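Local coordinates for protein transcriptional activator of comK gene (Bacillus halodurans, PDB 2HQB) that probably activates expression of the comK gene as a membrane-anchored lipoprotein built on the fold of the periplasmic substrate-binding proteins, at residues 263-268 with 272-277; 138-143 with 184-189; 23-28 with 232-237; 282-285 with 289-292. One frame throughout, in Å; residues are numbered along the deposited sequence.

The four contacts show how one chain of the binding-protein fold uses different chemistry at different depths. Interactions 2 and 3 are buried and lie on opposite sides of the chain's centre, one in each lobe; in both a tyrosine spans the gap, reaching from a strand to a helix start in interaction 2, and from one helix to another in interaction 3. Interactions 1 and 4 are more peripheral, each centred about 20 Å from the chain's centre. They share helix 271-286, near its beginning and its end. Interaction 1, partly buried, sets an aromatic face against the aliphatic part of an arginine whose charged end reaches a loop carbonyl, whereas interaction 4, at the surface, pairs two rings.

Interaction 1: 263-268 with 272-277; sequences GEFSSV and EVREQI
The Phe265 ring and the Arg274 guanidinium lie nearly parallel, their planes 18° apart, but the two side chains run past one another in opposite directions, and the ring faces the aliphatic stem of the arginine. Arg274 CG rests over one face, 4.0 Å from the ring centroid in a CH-pi contact, while Gly263 O from the same loop lies over the opposite face near the rim. At the ring edge, Phe265 CE2 meets Ile277 CD1 at 4.3 Å. The guanidinium is covered on one face by Phe265 CB, 3.6 Å from Arg274 NE, and Ser267 CA sits at its edge. The extended chain from CG to NE carries the charged end beyond the phenyl ring, where Arg274 NH2 makes a weak, bent hydrogen bond to Ser266 O. On the loop side, Ser266 OG accepts from Val268 N at 3.2 Å, an ST turn that shapes the bend. Asp271 gives the arginine a long, weak ion pair. Phe265 and Ile277 both continue onto Val119 of helix 110-122. This is the strand-to-helix connection of one lobe of a periplasmic-binding-protein fold, where edge strand 260-262 hands over to the last helix, 271-286.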
loop_
_atom_site.group_PDB
_atom_site.type_symbol
_atom_site.label_atom_id
_atom_site.label_comp_id
_atom_site.label_asym_id
_atom_site.label_seq_id
_atom_site.Cartn_x
_atom_site.Cartn_y
_atom_site.Cartn_z
ATOM N N GLY A 263 9.221 -6.002 -4.839
ATOM C CA GLY A 263 8.925 -7.410 -4.990
ATOM C C GLY A 263 10.016 -8.187 -5.697
ATOM O O GLY A 263 10.905 -7.592 -6.319
ATOM N N GLU A 264 9.942 -9.514 -5.628
ATOM C CA GLU A 264 10.962 -10.320 -6.254
ATOM C C GLU A 264 11.048 -9.927 -7.697
ATOM O O GLU A 264 10.042 -9.917 -8.408
ATOM C CB GLU A 264 10.663 -11.814 -6.113
ATOM C CG GLU A 264 9.622 -12.386 -7.047
ATOM C CD GLU A 264 9.553 -13.910 -6.955
ATOM O OE1 GLU A 264 9.335 -14.437 -5.837
ATOM O OE2 GLU A 264 9.718 -14.579 -8.001
ATOM N N PHE A 265 12.258 -9.578 -8.121
ATOM C CA PHE A 265 12.474 -9.162 -9.497
ATOM C C PHE A 265 12.186 -10.298 -10.423
ATOM O O PHE A 265 12.211 -11.454 -10.022
ATOM C CB PHE A 265 13.910 -8.701 -9.714
ATOM C CG PHE A 265 14.258 -7.437 -8.986
ATOM C CD1 PHE A 265 14.719 -7.472 -7.690
ATOM C CD2 PHE A 265 14.098 -6.202 -9.598
ATOM C CE1 PHE A 265 15.014 -6.283 -7.013
ATOM C CE2 PHE A 265 14.390 -5.016 -8.930
ATOM C CZ PHE A 265 14.845 -5.054 -7.648
ATOM N N SER A 266 11.884 -9.958 -11.663
ATOM C CA SER A 266 11.633 -10.955 -12.672
ATOM C C SER A 266 12.981 -11.502 -13.151
ATOM O O SER A 266 14.015 -10.818 -13.076
ATOM C CB SER A 266 10.920 -10.336 -13.851
ATOM O OG SER A 266 10.766 -11.284 -14.879
ATOM N N SER A 267 12.956 -12.748 -13.626
ATOM C CA SER A 267 14.129 -13.435 -14.168
ATOM C C SER A 267 14.655 -12.520 -15.274
ATOM O O SER A 267 15.860 -12.379 -15.493
ATOM C CB SER A 267 13.675 -14.754 -14.780
ATOM O OG SER A 267 12.573 -14.532 -15.669
ATOM N N VAL A 268 13.696 -11.906 -15.960
ATOM C CA VAL A 268 13.923 -10.994 -17.060
ATOM C C VAL A 268 14.872 -9.843 -16.729
ATOM O O VAL A 268 15.715 -9.464 -17.538
ATOM C CB VAL A 268 12.580 -10.416 -17.518
ATOM C CG1 VAL A 268 12.788 -9.412 -18.589
ATOM C CG2 VAL A 268 11.675 -11.530 -18.005
ATOM N N GLU A 272 22.198 -6.764 -13.059
ATOM C CA GLU A 272 22.885 -5.525 -12.683
ATOM C C GLU A 272 21.887 -4.446 -12.297
ATOM O O GLU A 272 22.073 -3.723 -11.318
ATOM C CB GLU A 272 23.729 -5.014 -13.837
ATOM C CG GLU A 272 22.897 -4.502 -14.978
ATOM C CD GLU A 272 23.583 -4.705 -16.292
ATOM O OE1 GLU A 272 24.758 -4.282 -16.399
ATOM O OE2 GLU A 272 22.952 -5.285 -17.210
ATOM N N VAL A 273 20.835 -4.325 -13.094
ATOM C CA VAL A 273 19.786 -3.357 -12.827
ATOM C C VAL A 273 19.333 -3.521 -11.371
ATOM O O VAL A 273 19.121 -2.535 -10.669
ATOM C CB VAL A 273 18.588 -3.586 -13.774
ATOM C CG1 VAL A 273 17.502 -2.553 -13.508
ATOM C CG2 VAL A 273 19.062 -3.531 -15.222
ATOM N N ARG A 274 19.201 -4.770 -10.924
ATOM C CA ARG A 274 18.779 -5.051 -9.559
ATOM C C ARG A 274 19.756 -4.380 -8.638
ATOM O O ARG A 274 19.424 -3.381 -8.000
ATOM C CB ARG A 274 18.776 -6.558 -9.260
ATOM C CG ARG A 274 17.920 -7.382 -10.188
ATOM C CD ARG A 274 18.038 -8.878 -9.948
ATOM N NE ARG A 274 17.216 -9.596 -10.926
ATOM C CZ ARG A 274 16.876 -10.879 -10.841
ATOM N NH1 ARG A 274 17.294 -11.609 -9.809
ATOM N NH2 ARG A 274 16.098 -11.424 -11.777
ATOM N N GLU A 275 20.968 -4.941 -8.588
ATOM C CA GLU A 275 22.068 -4.455 -7.739
ATOM C C GLU A 275 22.018 -2.946 -7.574
ATOM O O GLU A 275 22.091 -2.440 -6.466
ATOM C CB GLU A 275 23.424 -4.841 -8.344
ATOM C CG GLU A 275 23.550 -6.303 -8.795
ATOM C CD GLU A 275 24.813 -6.562 -9.637
ATOM O OE1 GLU A 275 24.992 -5.877 -10.675
ATOM O OE2 GLU A 275 25.619 -7.451 -9.262
ATOM N N GLN A 276 21.880 -2.239 -8.686
ATOM C CA GLN A 276 21.829 -0.790 -8.660
ATOM C C GLN A 276 20.771 -0.243 -7.697
ATOM O O GLN A 276 21.070 0.621 -6.852
ATOM C CB GLN A 276 21.573 -0.266 -10.063
ATOM C CG GLN A 276 21.732 1.219 -10.139
ATOM C CD GLN A 276 21.867 1.676 -11.554
ATOM O OE1 GLN A 276 21.907 0.855 -12.472
ATOM N NE2 GLN A 276 21.946 2.987 -11.753
ATOM N N ILE A 277 19.546 -0.765 -7.840
ATOM C CA ILE A 277 18.383 -0.404 -7.025
ATOM C C ILE A 277 18.527 -0.909 -5.597
ATOM O O ILE A 277 18.381 -0.150 -4.630
ATOM C CB ILE A 277 17.123 -1.026 -7.617
ATOM C CG1 ILE A 277 16.995 -0.571 -9.060
ATOM C CG2 ILE A 277 15.892 -0.662 -6.789
ATOM C CD1 ILE A 277 15.775 -1.062 -9.717
#

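Interaction 2: 138-143 with 184-189; sequences QPEVEG and VFYPAG
Glu140 and Tyr186 bring the tightest carbon packing to this contact, their side chains crossing at about a right angle. The methylene groups of the glutamate do the touching: Glu140 CB lies at the edge of the tyrosine ring, 3.6 Å from Tyr186 OH and 3.8 Å from Tyr186 CE2. A chi1 of -174° swings the Tyr186 ring away from its own backbone nitrogen, and it stretches from the strand to the first turn of the helix. Its hydroxyl is hydrogen-bonded to Thr226, which fixes the far end of the ring, and Ala188 CB lies 4.0 Å above one face of the ring, toward its rim. The glutamate chain bends at chi2, turning its carboxylate away from the ring edge, with the two planes 74° apart; Glu140 OE1 takes a weak hydrogen bond from Tyr210.

Round the Ala188 methyl the spacing is wider, with Ala188 CB 4.2 Å from Glu140 OE1. There the meeting is between the end of the extended Gln138 chain and the main chain and methyl group of Ala188, the amide approaching the alanine carbonyl. Even this part does not face solvent, for all four touching residues are buried, with Trp164 beside Gln138.

Around them, Phe144, one turn further along helix 139-150, stacks on the Tyr186 ring, and Met112 of helix 110-122 touches both Glu140 and Tyr186. Strand 184-186 itself runs between the parallel strands 128-133 and 206-211, so the contact closes the helix start onto the middle of the sheet.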
loop_
_atom_site.group_PDB
_atom_site.type_symbol
_atom_site.label_atom_id
_atom_site.label_comp_id
_atom_site.label_asym_id
_atom_site.label_seq_id
_atom_site.Cartn_x
_atom_site.Cartn_y
_atom_site.Cartn_z
ATOM N N GLN A 138 -1.342 10.856 -5.348
ATOM C CA GLN A 138 -0.649 9.618 -5.015
ATOM C C GLN A 138 0.867 9.813 -5.156
ATOM O O GLN A 138 1.383 10.012 -6.262
ATOM C CB GLN A 138 -1.141 8.468 -5.922
ATOM C CG GLN A 138 -2.561 7.993 -5.616
ATOM C CD GLN A 138 -3.062 6.878 -6.525
ATOM O OE1 GLN A 138 -2.394 5.858 -6.737
ATOM N NE2 GLN A 138 -4.260 7.063 -7.051
ATOM N N PRO A 139 1.601 9.783 -4.032
ATOM C CA PRO A 139 3.052 9.949 -4.023
ATOM C C PRO A 139 3.730 9.075 -5.056
ATOM O O PRO A 139 4.548 9.569 -5.823
ATOM C CB PRO A 139 3.415 9.566 -2.601
ATOM C CG PRO A 139 2.319 10.171 -1.862
ATOM C CD PRO A 139 1.112 9.691 -2.648
ATOM N N GLU A 140 3.387 7.783 -5.069
ATOM C CA GLU A 140 3.940 6.826 -6.028
ATOM C C GLU A 140 4.020 7.401 -7.456
ATOM O O GLU A 140 4.949 7.080 -8.210
ATOM C CB GLU A 140 3.073 5.564 -6.092
ATOM C CG GLU A 140 2.365 5.158 -4.790
ATOM C CD GLU A 140 0.936 5.699 -4.644
ATOM O OE1 GLU A 140 0.174 5.665 -5.638
ATOM O OE2 GLU A 140 0.566 6.136 -3.523
ATOM N N VAL A 141 3.044 8.231 -7.838
ATOM C CA VAL A 141 3.068 8.779 -9.182
ATOM C C VAL A 141 4.332 9.626 -9.416
ATOM O O VAL A 141 4.982 9.475 -10.446
ATOM C CB VAL A 141 1.788 9.608 -9.500
ATOM C CG1 VAL A 141 1.785 10.059 -10.967
ATOM C CG2 VAL A 141 0.569 8.778 -9.240
ATOM N N GLU A 142 4.690 10.493 -8.466
ATOM C CA GLU A 142 5.882 11.344 -8.623
ATOM C C GLU A 142 7.137 10.495 -8.590
ATOM O O GLU A 142 7.912 10.442 -9.539
ATOM C CB GLU A 142 5.992 12.411 -7.515
ATOM C CG GLU A 142 5.005 13.590 -7.593
ATOM C CD GLU A 142 3.690 13.375 -6.787
ATOM O OE1 GLU A 142 2.942 12.394 -7.056
ATOM O OE2 GLU A 142 3.406 14.208 -5.885
ATOM N N GLY A 143 7.332 9.832 -7.474
ATOM C CA GLY A 143 8.491 8.995 -7.331
ATOM C C GLY A 143 8.687 8.089 -8.511
ATOM O O GLY A 143 9.811 7.733 -8.796
ATOM N N VAL A 184 6.040 -0.362 -20.491
ATOM C CA VAL A 184 6.186 -0.767 -19.101
ATOM C C VAL A 184 5.122 0.030 -18.358
ATOM O O VAL A 184 5.106 1.266 -18.429
ATOM C CB VAL A 184 7.577 -0.433 -18.554
ATOM C CG1 VAL A 184 7.743 -1.001 -17.158
ATOM C CG2 VAL A 184 8.627 -0.988 -19.482
ATOM N N PHE A 185 4.226 -0.678 -17.671
ATOM C CA PHE A 185 3.142 -0.033 -16.931
ATOM C C PHE A 185 3.110 -0.204 -15.384
ATOM O O PHE A 185 3.520 -1.229 -14.805
ATOM C CB PHE A 185 1.811 -0.462 -17.531
ATOM C CG PHE A 185 1.687 -0.171 -19.005
ATOM C CD1 PHE A 185 2.305 -0.985 -19.949
ATOM C CD2 PHE A 185 0.889 0.878 -19.456
ATOM C CE1 PHE A 185 2.124 -0.767 -21.326
ATOM C CE2 PHE A 185 0.698 1.105 -20.831
ATOM C CZ PHE A 185 1.317 0.277 -21.765
ATOM N N TYR A 186 2.647 0.855 -14.728
ATOM C CA TYR A 186 2.522 0.906 -13.279
ATOM C C TYR A 186 1.052 1.222 -13.028
ATOM O O TYR A 186 0.682 2.393 -12.934
ATOM C CB TYR A 186 3.396 2.032 -12.719
ATOM C CG TYR A 186 3.442 2.062 -11.213
ATOM C CD1 TYR A 186 3.416 0.873 -10.463
ATOM C CD2 TYR A 186 3.535 3.264 -10.522
ATOM C CE1 TYR A 186 3.488 0.889 -9.045
ATOM C CE2 TYR A 186 3.609 3.279 -9.108
ATOM C CZ TYR A 186 3.587 2.084 -8.391
ATOM O OH TYR A 186 3.702 2.103 -7.025
ATOM N N PRO A 187 0.190 0.189 -12.955
ATOM C CA PRO A 187 -1.244 0.462 -12.721
ATOM C C PRO A 187 -1.498 0.547 -11.217
ATOM O O PRO A 187 -1.873 -0.424 -10.561
ATOM C CB PRO A 187 -1.935 -0.698 -13.440
ATOM C CG PRO A 187 -0.928 -1.847 -13.302
ATOM C CD PRO A 187 0.456 -1.238 -13.248
ATOM N N ALA A 188 -1.268 1.750 -10.696
ATOM C CA ALA A 188 -1.343 2.035 -9.283
ATOM C C ALA A 188 -2.710 2.282 -8.683
ATOM O O ALA A 188 -3.005 3.384 -8.176
ATOM C CB ALA A 188 -0.408 3.195 -8.968
ATOM N N GLY A 189 -3.528 1.231 -8.718
ATOM C CA GLY A 189 -4.876 1.275 -8.162
ATOM C C GLY A 189 -5.205 -0.133 -7.754
ATOM O O GLY A 189 -5.297 -0.986 -8.615
#

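Interaction 3: 23-28 with 232-237; sequences RKAYEG and DLYVLV
Ala25 is the first residue of helix 23-35 to meet helix 230-240, and it does so through its methyl group: Ala25 CB lies 3.6 Å from Tyr234 OH and 4.0 Å from Tyr234 CZ. The far end of the tyrosine therefore rests against the first turn. One turn on, Gly28 meets the near end of the same side chain, with Gly28 CA 4.0 Å from Tyr234 CB. The phenol thus lies along the helix surface from Gly28 back to Ala25, approached obliquely by both. The bare Gly28 lets Tyr234 lie against the helix backbone, with Gly28 CA and Tyr234 CA 5.4 Å apart. The carbonyl of Gly28 then finishes the contact, its O 4.1 Å from Val235 CG2. The axes of the two short segments approach to 8.8 Å and cross at -40°. Beneath them the Tyr234 ring meets the rings of Phe68 and Phe93, which belong to neighbouring parallel strands. Helices packed on a parallel sheet in this way form one lobe of the periplasmic-binding-protein fold, as expected for this family; here helix 230-240 brings the chain back from the other lobe to strand 249-253.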
loop_
_atom_site.group_PDB
_atom_site.type_symbol
_atom_site.label_atom_id
_atom_site.label_comp_id
_atom_site.label_asym_id
_atom_site.label_seq_id
_atom_site.Cartn_x
_atom_site.Cartn_y
_atom_site.Cartn_z
ATOM N N ARG A 23 -8.084 -7.738 2.380
ATOM C CA ARG A 23 -7.584 -9.065 2.724
ATOM C C ARG A 23 -6.252 -8.898 3.397
ATOM O O ARG A 23 -5.893 -9.701 4.247
ATOM C CB ARG A 23 -7.452 -9.976 1.499
ATOM C CG ARG A 23 -6.303 -9.649 0.611
ATOM C CD ARG A 23 -5.518 -10.943 0.270
ATOM N NE ARG A 23 -4.471 -10.625 -0.703
ATOM C CZ ARG A 23 -3.227 -11.078 -0.649
ATOM N NH1 ARG A 23 -2.879 -11.880 0.350
ATOM N NH2 ARG A 23 -2.343 -10.740 -1.587
ATOM N N LYS A 24 -5.516 -7.860 3.012
ATOM C CA LYS A 24 -4.240 -7.604 3.662
ATOM C C LYS A 24 -4.524 -7.221 5.149
ATOM O O LYS A 24 -3.657 -7.341 5.996
ATOM C CB LYS A 24 -3.471 -6.518 2.906
ATOM C CG LYS A 24 -2.972 -6.941 1.493
ATOM C CD LYS A 24 -1.645 -7.768 1.503
ATOM C CE LYS A 24 -0.374 -6.881 1.650
ATOM N NZ LYS A 24 0.913 -7.431 1.061
ATOM N N ALA A 25 -5.747 -6.814 5.474
ATOM C CA ALA A 25 -6.066 -6.522 6.866
ATOM C C ALA A 25 -6.474 -7.825 7.559
ATOM O O ALA A 25 -6.147 -8.023 8.726
ATOM C CB ALA A 25 -7.187 -5.513 6.976
ATOM N N TYR A 26 -7.197 -8.698 6.847
ATOM C CA TYR A 26 -7.611 -10.002 7.381
ATOM C C TYR A 26 -6.352 -10.805 7.710
ATOM O O TYR A 26 -6.215 -11.386 8.779
ATOM C CB TYR A 26 -8.439 -10.792 6.354
ATOM C CG TYR A 26 -9.794 -10.204 6.062
ATOM C CD1 TYR A 26 -10.445 -10.446 4.870
ATOM C CD2 TYR A 26 -10.390 -9.345 6.940
ATOM C CE1 TYR A 26 -11.650 -9.822 4.572
ATOM C CE2 TYR A 26 -11.571 -8.736 6.647
ATOM C CZ TYR A 26 -12.190 -8.965 5.469
ATOM O OH TYR A 26 -13.335 -8.263 5.199
ATOM N N GLU A 27 -5.420 -10.868 6.786
ATOM C CA GLU A 27 -4.238 -11.605 7.119
ATOM C C GLU A 27 -3.480 -10.933 8.245
ATOM O O GLU A 27 -2.812 -11.605 9.007
ATOM C CB GLU A 27 -3.345 -11.819 5.896
ATOM C CG GLU A 27 -2.932 -10.628 5.132
ATOM C CD GLU A 27 -2.550 -11.008 3.703
ATOM O OE1 GLU A 27 -1.614 -10.366 3.145
ATOM O OE2 GLU A 27 -3.201 -11.941 3.146
ATOM N N GLY A 28 -3.617 -9.613 8.363
ATOM C CA GLY A 28 -2.932 -8.871 9.409
ATOM C C GLY A 28 -3.476 -9.279 10.758
ATOM O O GLY A 28 -2.726 -9.611 11.661
ATOM N N ASP A 232 2.242 -7.027 8.071
ATOM C CA ASP A 232 3.371 -6.764 8.949
ATOM C C ASP A 232 3.146 -5.544 9.819
ATOM O O ASP A 232 3.384 -5.572 11.024
ATOM C CB ASP A 232 4.621 -6.561 8.132
ATOM C CG ASP A 232 5.105 -7.828 7.572
ATOM O OD1 ASP A 232 4.380 -8.831 7.763
ATOM O OD2 ASP A 232 6.184 -7.830 6.954
ATOM N N LEU A 233 2.704 -4.463 9.210
ATOM C CA LEU A 233 2.451 -3.289 9.995
ATOM C C LEU A 233 1.427 -3.577 11.109
ATOM O O LEU A 233 1.572 -3.070 12.225
ATOM C CB LEU A 233 1.946 -2.159 9.104
ATOM C CG LEU A 233 2.052 -0.847 9.859
ATOM C CD1 LEU A 233 3.515 -0.645 10.175
ATOM C CD2 LEU A 233 1.501 0.306 9.040
ATOM N N TYR A 234 0.397 -4.376 10.819
ATOM C CA TYR A 234 -0.611 -4.678 11.840
ATOM C C TYR A 234 0.039 -5.344 13.017
ATOM O O TYR A 234 -0.129 -4.920 14.135
ATOM C CB TYR A 234 -1.715 -5.607 11.327
ATOM C CG TYR A 234 -2.924 -4.883 10.798
ATOM C CD1 TYR A 234 -2.879 -4.223 9.580
ATOM C CD2 TYR A 234 -4.123 -4.878 11.500
ATOM C CE1 TYR A 234 -3.991 -3.584 9.072
ATOM C CE2 TYR A 234 -5.239 -4.238 10.994
ATOM C CZ TYR A 234 -5.161 -3.593 9.775
ATOM O OH TYR A 234 -6.245 -2.934 9.238
ATOM N N VAL A 235 0.769 -6.415 12.755
ATOM C CA VAL A 235 1.454 -7.134 13.802
ATOM C C VAL A 235 2.380 -6.136 14.507
ATOM O O VAL A 235 2.288 -5.954 15.710
ATOM C CB VAL A 235 2.219 -8.340 13.186
ATOM C CG1 VAL A 235 3.090 -9.017 14.219
ATOM C CG2 VAL A 235 1.200 -9.339 12.624
ATOM N N LEU A 236 3.237 -5.462 13.758
ATOM C CA LEU A 236 4.150 -4.492 14.337
ATOM C C LEU A 236 3.478 -3.558 15.345
ATOM O O LEU A 236 3.913 -3.442 16.501
ATOM C CB LEU A 236 4.799 -3.660 13.227
ATOM C CG LEU A 236 5.612 -2.412 13.579
ATOM C CD1 LEU A 236 6.707 -2.787 14.593
ATOM C CD2 LEU A 236 6.259 -1.844 12.330
ATOM N N VAL A 237 2.425 -2.890 14.897
ATOM C CA VAL A 237 1.688 -1.936 15.716
ATOM C C VAL A 237 0.992 -2.583 16.914
ATOM O O VAL A 237 0.795 -1.942 17.925
ATOM C CB VAL A 237 0.659 -1.179 14.832
ATOM C CG1 VAL A 237 -0.299 -0.371 15.684
ATOM C CG2 VAL A 237 1.413 -0.275 13.832
#

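Interaction 4: 282-285 with 289-292; sequences STYI and QFPH
A chain that folds back on the helix it has just left is the theme here: Tyr284 and Thr283, near the end of the C-terminal helix 271-286, are met by Gln289 and Phe290 of the tail. Contact begins at the backbone of Gln289. Its nitrogen, Gln289 N, lies 3.6 Å from Tyr284 CD1, and its carbonyl oxygen, Gln289 O, comes within 3.7 Å of Tyr284 CB and 4.1 Å of Thr283 CG2. The Gln289 side chain starts off away from the helix, so it is mainly the main chain of this residue that packs.

Next the two aromatic side chains run side by side in the same direction. The Tyr284 and Phe290 ring centroids are 4.5 Å apart with the ring planes at 30°, but the offset is large and little of one ring lies over the other; Tyr284 presents its CD1 side over one face of Phe290. The spacing at the nearest ring carbons is doubtful in this model. Tyr284 CG stands anti to the backbone N (chi1 174°), which sends the ring out from the helix beside Phe290, its hydroxyl reaching Asp254 in a hydrogen bond. Thr283 OG1 is likewise bonded back within the helix, to Asp279 O.

Beyond the pair lies helix 110-122: Ala111 touches both rings, and Tyr110 and Tyr114 meet Phe290, the former edge-to-face. Pro291 and His292 reach on to Tyr150 of helix 139-150, and the tail thereby links helix 271-286 with helices 110-122 and 139-150.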
loop_
_atom_site.group_PDB
_atom_site.type_symbol
_atom_site.label_atom_id
_atom_site.label_comp_id
_atom_site.label_asym_id
_atom_site.label_seq_id
_atom_site.Cartn_x
_atom_site.Cartn_y
_atom_site.Cartn_z
ATOM N N SER A 282 19.076 0.660 -0.154
ATOM C CA SER A 282 19.873 0.593 1.076
ATOM C C SER A 282 20.419 1.970 1.409
ATOM O O SER A 282 20.443 2.383 2.578
ATOM C CB SER A 282 21.007 -0.401 0.895
ATOM O OG SER A 282 21.431 -0.377 -0.452
ATOM N N THR A 283 20.843 2.678 0.367
ATOM C CA THR A 283 21.370 4.018 0.550
ATOM C C THR A 283 20.286 4.879 1.172
ATOM O O THR A 283 20.480 5.448 2.259
ATOM C CB THR A 283 21.794 4.625 -0.782
ATOM O OG1 THR A 283 22.987 3.964 -1.235
ATOM C CG2 THR A 283 22.015 6.147 -0.647
ATOM N N TYR A 284 19.141 4.944 0.481
ATOM C CA TYR A 284 17.979 5.711 0.929
ATOM C C TYR A 284 17.556 5.273 2.338
ATOM O O TYR A 284 17.113 6.096 3.144
ATOM C CB TYR A 284 16.816 5.540 -0.059
ATOM C CG TYR A 284 15.523 6.178 0.399
ATOM C CD1 TYR A 284 15.227 7.517 0.110
ATOM C CD2 TYR A 284 14.630 5.461 1.209
ATOM C CE1 TYR A 284 14.066 8.129 0.635
ATOM C CE2 TYR A 284 13.481 6.057 1.733
ATOM C CZ TYR A 284 13.201 7.387 1.451
ATOM O OH TYR A 284 12.066 7.949 2.017
ATOM N N ILE A 285 17.672 3.986 2.641
ATOM C CA ILE A 285 17.327 3.557 3.985
ATOM C C ILE A 285 18.223 4.224 5.056
ATOM O O ILE A 285 17.734 4.563 6.145
ATOM C CB ILE A 285 17.430 2.044 4.140
ATOM C CG1 ILE A 285 16.256 1.387 3.443
ATOM C CG2 ILE A 285 17.428 1.675 5.632
ATOM C CD1 ILE A 285 16.421 -0.073 3.268
ATOM N N GLN A 289 18.099 9.652 0.820
ATOM C CA GLN A 289 18.102 10.327 -0.455
ATOM C C GLN A 289 18.174 9.396 -1.650
ATOM O O GLN A 289 18.697 8.275 -1.595
ATOM C CB GLN A 289 19.247 11.327 -0.493
ATOM C CG GLN A 289 19.207 12.291 0.673
ATOM C CD GLN A 289 20.434 13.156 0.738
ATOM O OE1 GLN A 289 21.553 12.674 0.552
ATOM N NE2 GLN A 289 20.241 14.442 1.013
ATOM N N PHE A 290 17.637 9.904 -2.746
ATOM C CA PHE A 290 17.564 9.161 -3.979
ATOM C C PHE A 290 18.747 9.411 -4.875
ATOM O O PHE A 290 19.321 10.492 -4.863
ATOM C CB PHE A 290 16.246 9.502 -4.685
ATOM C CG PHE A 290 15.042 9.303 -3.805
ATOM C CD1 PHE A 290 14.547 10.346 -3.039
ATOM C CD2 PHE A 290 14.485 8.041 -3.656
ATOM C CE1 PHE A 290 13.522 10.131 -2.135
ATOM C CE2 PHE A 290 13.466 7.823 -2.754
ATOM C CZ PHE A 290 12.983 8.867 -1.990
ATOM N N PRO A 291 19.140 8.394 -5.650
ATOM C CA PRO A 291 20.260 8.440 -6.581
ATOM C C PRO A 291 20.322 9.630 -7.531
ATOM O O PRO A 291 20.591 9.460 -8.702
ATOM C CB PRO A 291 20.128 7.119 -7.321
ATOM C CG PRO A 291 19.669 6.214 -6.249
ATOM C CD PRO A 291 18.605 7.022 -5.563
ATOM N N HIS A 292 20.056 10.832 -7.052
ATOM C CA HIS A 292 20.180 11.985 -7.925
ATOM C C HIS A 292 20.408 13.263 -7.122
ATOM O O HIS A 292 20.480 13.194 -5.867
ATOM C CB HIS A 292 18.970 12.119 -8.876
ATOM C CG HIS A 292 17.734 12.700 -8.246
ATOM N ND1 HIS A 292 16.878 13.538 -8.933
ATOM C CD2 HIS A 292 17.200 12.552 -7.009
ATOM C CE1 HIS A 292 15.874 13.888 -8.148
ATOM N NE2 HIS A 292 16.046 13.303 -6.975
#